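Local structure of single-stranded DNA-binding protein WHY3, chloroplastic (Arabidopsis thaliana, 4KOQ) at residues I15-A20 with P138-E143; K65-L70 with V103-K108. The protein binds single-stranded DNA in chloroplasts and the nucleus, safeguarding plastid genome stability and repressing transcription of the kinesin KP1. All coordinates share one frame; numbering follows the deposited sequence.

Contact 1. Residues I15-A20 with P138-E143; sequences IYKGKA and PITKAE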
loop_
_atom_site.group_PDB
_atom_site.type_symbol
_atom_site.label_atom_id
_atom_site.label_comp_id
_atom_site.label_asym_id
_atom_site.label_seq_id
_atom_site.Cartn_x
_atom_site.Cartn_y
_atom_site.Cartn_z
ATOM N N ILE A 15 -1.290 -18.093 13.218
ATOM C CA ILE A 15 0.090 -18.446 13.452
ATOM C C ILE A 15 0.072 -19.532 14.489
ATOM O O ILE A 15 -0.470 -19.336 15.578
ATOM C CB ILE A 15 0.852 -17.240 13.941
ATOM C CG1 ILE A 15 0.816 -16.165 12.859
ATOM C CG2 ILE A 15 2.311 -17.580 14.267
ATOM C CD1 ILE A 15 1.119 -14.789 13.358
ATOM N N TYR A 16 0.637 -20.683 14.138
ATOM C CA TYR A 16 0.613 -21.850 15.002
ATOM C C TYR A 16 2.009 -22.172 15.493
ATOM O O TYR A 16 2.922 -22.365 14.699
ATOM C CB TYR A 16 0.090 -23.033 14.211
ATOM C CG TYR A 16 -1.298 -22.859 13.700
ATOM C CD1 TYR A 16 -2.378 -22.962 14.542
ATOM C CD2 TYR A 16 -1.534 -22.576 12.358
ATOM C CE1 TYR A 16 -3.649 -22.792 14.084
ATOM C CE2 TYR A 16 -2.811 -22.413 11.891
ATOM C CZ TYR A 16 -3.859 -22.531 12.756
ATOM O OH TYR A 16 -5.137 -22.367 12.310
ATOM N N LYS A 17 2.200 -22.183 16.807
ATOM C CA LYS A 17 3.499 -22.465 17.334
ATOM C C LYS A 17 3.438 -23.629 18.317
ATOM O O LYS A 17 2.374 -24.208 18.564
ATOM C CB LYS A 17 4.106 -21.208 17.990
ATOM C CG LYS A 17 4.465 -20.097 16.986
ATOM C CD LYS A 17 5.582 -20.521 16.008
ATOM C CE LYS A 17 5.656 -19.583 14.821
ATOM N NZ LYS A 17 6.440 -18.387 15.163
ATOM N N GLY A 18 4.588 -23.937 18.905
ATOM C CA GLY A 18 4.716 -25.103 19.751
ATOM C C GLY A 18 3.814 -25.134 20.963
ATOM O O GLY A 18 3.271 -26.184 21.306
ATOM N N LYS A 19 3.649 -23.983 21.608
ATOM C CA LYS A 19 2.951 -23.879 22.877
ATOM C C LYS A 19 1.675 -23.061 22.791
ATOM O O LYS A 19 0.935 -22.983 23.749
ATOM C CB LYS A 19 3.874 -23.221 23.904
ATOM C CG LYS A 19 5.112 -24.048 24.239
ATOM C CD LYS A 19 6.121 -23.221 25.022
ATOM C CE LYS A 19 7.409 -23.978 25.280
ATOM N NZ LYS A 19 8.467 -23.068 25.814
ATOM N N ALA A 20 1.432 -22.419 21.651
ATOM C CA ALA A 20 0.298 -21.489 21.533
ATOM C C ALA A 20 0.002 -21.237 20.062
ATOM O O ALA A 20 0.855 -21.477 19.227
ATOM C CB ALA A 20 0.625 -20.208 22.205
ATOM N N PRO A 138 5.727 -16.598 20.228
ATOM C CA PRO A 138 6.779 -15.952 19.444
ATOM C C PRO A 138 6.403 -15.847 17.965
ATOM O O PRO A 138 5.793 -16.763 17.394
ATOM C CB PRO A 138 7.962 -16.909 19.598
ATOM C CG PRO A 138 7.328 -18.228 19.781
ATOM C CD PRO A 138 6.015 -18.014 20.478
ATOM N N ILE A 139 6.755 -14.717 17.380
ATOM C CA ILE A 139 6.395 -14.368 16.001
ATOM C C ILE A 139 7.730 -14.067 15.324
ATOM O O ILE A 139 8.461 -13.190 15.791
ATOM C CB ILE A 139 5.480 -13.084 16.029
ATOM C CG1 ILE A 139 4.223 -13.300 16.910
ATOM C CG2 ILE A 139 5.022 -12.629 14.665
ATOM C CD1 ILE A 139 3.341 -14.437 16.418
ATOM N N THR A 140 8.058 -14.767 14.250
ATOM C CA THR A 140 9.304 -14.487 13.518
ATOM C C THR A 140 9.249 -13.156 12.829
ATOM O O THR A 140 8.167 -12.608 12.592
ATOM C CB THR A 140 9.641 -15.558 12.451
ATOM O OG1 THR A 140 8.660 -15.543 11.403
ATOM C CG2 THR A 140 9.740 -16.983 13.073
ATOM N N LYS A 141 10.416 -12.640 12.422
ATOM C CA LYS A 141 10.471 -11.396 11.652
ATOM C C LYS A 141 9.603 -11.504 10.378
ATOM O O LYS A 141 8.921 -10.536 10.016
ATOM C CB LYS A 141 11.941 -11.063 11.288
ATOM C CG LYS A 141 12.143 -9.825 10.458
ATOM C CD LYS A 141 13.636 -9.651 10.172
ATOM C CE LYS A 141 13.938 -8.457 9.302
ATOM N NZ LYS A 141 15.352 -8.548 8.787
ATOM N N ALA A 142 9.641 -12.660 9.716
ATOM C CA ALA A 142 8.861 -12.896 8.493
ATOM C C ALA A 142 7.366 -12.896 8.764
ATOM O O ALA A 142 6.582 -12.313 8.028
ATOM C CB ALA A 142 9.255 -14.199 7.884
ATOM N N GLU A 143 6.962 -13.530 9.856
ATOM C CA GLU A 143 5.545 -13.544 10.235
ATOM C C GLU A 143 5.090 -12.148 10.638
ATOM O O GLU A 143 3.983 -11.712 10.304
ATOM C CB GLU A 143 5.300 -14.556 11.385
ATOM C CG GLU A 143 5.407 -15.998 10.960
ATOM C CD GLU A 143 5.677 -16.982 12.106
ATOM O OE1 GLU A 143 6.100 -16.577 13.216
ATOM O OE2 GLU A 143 5.443 -18.177 11.875
#

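Contact 2. Residues K65-L70 with V103-K108; sequences KQVFSL and VRKVLK. With PO4 (phosphate ion), chain B.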
loop_
_atom_site.group_PDB
_atom_site.type_symbol
_atom_site.label_atom_id
_atom_site.label_comp_id
_atom_site.label_asym_id
_atom_site.label_seq_id
_atom_site.Cartn_x
_atom_site.Cartn_y
_atom_site.Cartn_z
ATOM N N LYS A 65 -9.411 -20.062 25.228
ATOM C CA LYS A 65 -8.844 -18.926 24.489
ATOM C C LYS A 65 -9.017 -17.628 25.254
ATOM O O LYS A 65 -9.928 -17.477 26.083
ATOM C CB LYS A 65 -9.520 -18.804 23.139
ATOM C CG LYS A 65 -10.898 -18.240 23.175
ATOM C CD LYS A 65 -11.535 -18.316 21.805
ATOM C CE LYS A 65 -12.934 -17.716 21.827
ATOM N NZ LYS A 65 -13.562 -17.713 20.477
ATOM N N GLN A 66 -8.137 -16.676 24.977
ATOM C CA GLN A 66 -8.291 -15.343 25.491
ATOM C C GLN A 66 -8.276 -14.415 24.299
ATOM O O GLN A 66 -7.525 -14.634 23.381
ATOM C CB GLN A 66 -7.180 -14.997 26.459
ATOM C CG GLN A 66 -7.102 -15.920 27.687
ATOM C CD GLN A 66 -8.245 -15.764 28.638
ATOM O OE1 GLN A 66 -8.949 -14.754 28.650
ATOM N NE2 GLN A 66 -8.461 -16.801 29.470
ATOM N N VAL A 67 -9.109 -13.393 24.339
ATOM C CA VAL A 67 -9.221 -12.474 23.209
ATOM C C VAL A 67 -8.908 -11.034 23.565
ATOM O O VAL A 67 -9.031 -10.593 24.718
ATOM C CB VAL A 67 -10.636 -12.539 22.604
ATOM C CG1 VAL A 67 -11.007 -13.995 22.372
ATOM C CG2 VAL A 67 -11.616 -11.869 23.491
ATOM N N PHE A 68 -8.491 -10.283 22.551
ATOM C CA PHE A 68 -8.118 -8.905 22.745
ATOM C C PHE A 68 -8.515 -8.168 21.470
ATOM O O PHE A 68 -8.289 -8.680 20.379
ATOM C CB PHE A 68 -6.611 -8.803 23.013
ATOM C CG PHE A 68 -6.174 -7.438 23.529
ATOM C CD1 PHE A 68 -6.152 -7.187 24.887
ATOM C CD2 PHE A 68 -5.732 -6.440 22.659
ATOM C CE1 PHE A 68 -5.734 -5.960 25.384
ATOM C CE2 PHE A 68 -5.321 -5.193 23.153
ATOM C CZ PHE A 68 -5.337 -4.962 24.529
ATOM N N SER A 69 -9.177 -7.026 21.605
ATOM C CA SER A 69 -9.595 -6.219 20.461
ATOM C C SER A 69 -8.631 -5.085 20.163
ATOM O O SER A 69 -8.618 -4.090 20.889
ATOM C CB SER A 69 -10.962 -5.605 20.758
ATOM O OG SER A 69 -11.927 -6.633 20.916
ATOM N N LEU A 70 -7.873 -5.200 19.074
ATOM C CA LEU A 70 -6.878 -4.196 18.731
ATOM C C LEU A 70 -7.515 -3.072 17.958
ATOM O O LEU A 70 -8.057 -3.317 16.876
ATOM C CB LEU A 70 -5.823 -4.804 17.796
ATOM C CG LEU A 70 -4.487 -5.367 18.229
ATOM C CD1 LEU A 70 -3.628 -5.488 16.951
ATOM C CD2 LEU A 70 -3.792 -4.531 19.267
ATOM N N VAL A 103 -11.410 -6.773 35.994
ATOM C CA VAL A 103 -10.632 -7.562 35.034
ATOM C C VAL A 103 -9.789 -6.639 34.176
ATOM O O VAL A 103 -10.272 -5.615 33.677
ATOM C CB VAL A 103 -11.545 -8.414 34.154
ATOM C CG1 VAL A 103 -10.736 -9.184 33.082
ATOM C CG2 VAL A 103 -12.322 -9.383 35.018
ATOM N N ARG A 104 -8.513 -6.985 34.025
ATOM C CA ARG A 104 -7.620 -6.214 33.179
ATOM C C ARG A 104 -7.026 -7.133 32.121
ATOM O O ARG A 104 -6.565 -8.205 32.444
ATOM C CB ARG A 104 -6.509 -5.636 34.040
ATOM C CG ARG A 104 -5.584 -4.666 33.356
ATOM C CD ARG A 104 -4.883 -3.758 34.381
ATOM N NE ARG A 104 -3.432 -3.947 34.425
ATOM C CZ ARG A 104 -2.771 -4.658 35.340
ATOM N NH1 ARG A 104 -3.414 -5.272 36.328
ATOM N NH2 ARG A 104 -1.450 -4.754 35.270
ATOM N N LYS A 105 -7.022 -6.687 30.874
ATOM C CA LYS A 105 -6.361 -7.438 29.803
ATOM C C LYS A 105 -5.228 -6.585 29.323
ATOM O O LYS A 105 -5.413 -5.417 29.013
ATOM C CB LYS A 105 -7.302 -7.708 28.653
ATOM C CG LYS A 105 -8.498 -8.584 28.998
ATOM C CD LYS A 105 -9.299 -8.883 27.722
ATOM C CE LYS A 105 -10.354 -9.933 27.950
ATOM N NZ LYS A 105 -11.052 -10.226 26.699
ATOM N N VAL A 106 -4.050 -7.194 29.264
ATOM C CA VAL A 106 -2.871 -6.515 28.854
ATOM C C VAL A 106 -2.228 -7.272 27.716
ATOM O O VAL A 106 -1.878 -8.454 27.865
ATOM C CB VAL A 106 -1.841 -6.453 29.993
ATOM C CG1 VAL A 106 -0.656 -5.606 29.549
ATOM C CG2 VAL A 106 -2.480 -5.861 31.244
ATOM N N LEU A 107 -2.041 -6.581 26.596
ATOM C CA LEU A 107 -1.318 -7.170 25.466
ATOM C C LEU A 107 0.025 -6.486 25.415
ATOM O O LEU A 107 0.091 -5.274 25.399
ATOM C CB LEU A 107 -2.035 -6.918 24.147
ATOM C CG LEU A 107 -1.275 -7.448 22.930
ATOM C CD1 LEU A 107 -1.227 -8.963 22.939
ATOM C CD2 LEU A 107 -1.870 -6.966 21.638
ATOM N N LYS A 108 1.097 -7.259 25.446
ATOM C CA LYS A 108 2.429 -6.704 25.298
ATOM C C LYS A 108 3.128 -7.310 24.091
ATOM O O LYS A 108 3.027 -8.515 23.840
ATOM C CB LYS A 108 3.293 -6.944 26.547
ATOM C CG LYS A 108 4.569 -6.173 26.522
ATOM C CD LYS A 108 5.354 -6.208 27.820
ATOM C CE LYS A 108 6.460 -5.174 27.774
ATOM N NZ LYS A 108 7.553 -5.528 28.708
HETATM P P PO4 B . -11.000 -6.577 24.662
HETATM O O1 PO4 B . -10.826 -8.058 24.504
HETATM O O2 PO4 B . -11.330 -6.233 26.094
HETATM O O3 PO4 B . -9.772 -5.816 24.298
HETATM O O4 PO4 B . -12.103 -6.124 23.726
HETATM O O HOH W 1 -10.473 -13.079 26.954
#

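Contact 1. Residues I15-A20 with P138-E143
The end of strand 9-16 and the turn after it face the place where strand 131-140 passes into helix 141-158, Ile15 CA lying 7.9 Å from Ile139 CA. A capping box starts that helix in this Whirly domain: Glu143 N donates to Thr140 OG1 at 3.1 Å, and Thr140 N returns a bond to Glu143 OE1. Lys17 fastens itself to the same corner. Bends at chi2 (-65°) and chi4 (83°) bring its chain back toward Pro138 and Glu143, so that Lys17 NZ reaches Glu143 OE1 at 2.7 Å as a salt bridge on the syn lone pair. The ammonium also donates to Pro138 O, from above the carbonyl plane. Lysine suits the place because its flexible arm can serve a carboxylate and a backbone carbonyl together; shortened to an alanine, the residue would probably leave the Glu143 carboxylate held by Thr140 N but without its charge partner across the contact, and Pro138 O without this donor. Lys17 opens the 17-22 region, probably required for ssDNA binding, as in related Whirly proteins. Next to the polar group Ile15 and Ile139 stand roughly perpendicular, their CD1 methyls 3.8 Å apart, while Ile15 CG2 lies 4.0 Å from Glu143 OE2.

Contact 2. Residues K65-L70 with V103-K108
Phe68 points its ring at strand 103-108 and lays one face against Leu107, whose CB sits almost over the ring centre, 3.8 Å from the centroid, a CH-pi contact. A chi1 of -167° carries the Phe68 ring out toward that strand, and a chi2 of 90° turns its face to Leu107. The ring's edge is left to the neighbouring backbone, Phe68 CE1 lying 3.7 Å from Lys105 O. Leu107 CD2 rests against the ring's CD2 and also meets Leu70 CD2 at 3.9 Å, the two leucine side chains nearly perpendicular. Such broad apolar groups suit a buried seam.

The Lys105 chain runs antiparallel to the Phe68 side chain. Stretched out from CG on, it passes beside Val67 and brings Lys105 NZ to Val67 O, a bond of 2.9 Å with the donor tilted from the carbonyl plane. The same ammonium donates to O1 of a phosphate ion and to a water that links Val67 N with Gln66 OE1, so a long, charged side chain ends among polar partners. The phosphate, probably from the crystallisation liquor, also accepts from Ser69 N through O3 at 3.0 Å and from Ser69 OG through O4; His91 ND1 is another partner. Its O3 lies over the Phe68 face opposite Leu107, off-centre, near the ring's perimeter.

The strand segments cross at -71°, their axes 8.3 Å apart. No backbone-to-backbone hydrogen bond joins them, and side chains fill the interval: a steep crossing of the kind expected where the two antiparallel sheets of the Whirly fold pack across each other.

In the fold
Both contacts join the same two antiparallel sheets, one built from strands 9-16, 20-33, 39-56 and 59-70, the other from 87-91, 103-111, 117-126 and 131-140. Contact 1 uses the first strand of one and the last of the other, each outermost within the chain, and adds the start of helix 141-158. Contact 2 pairs strand 59-70 with strand 103-111, nearer the chain centre. Their centres are 18 Å apart, and their nearest atoms about 9 Å. Along the chain, contact 2 is nested within the loop closed by contact 1. Sequence-distant parts thus meet in one domain, whose helix start, at Lys141, also salt-bridges Glu85 of the second subunit in the homotetramer.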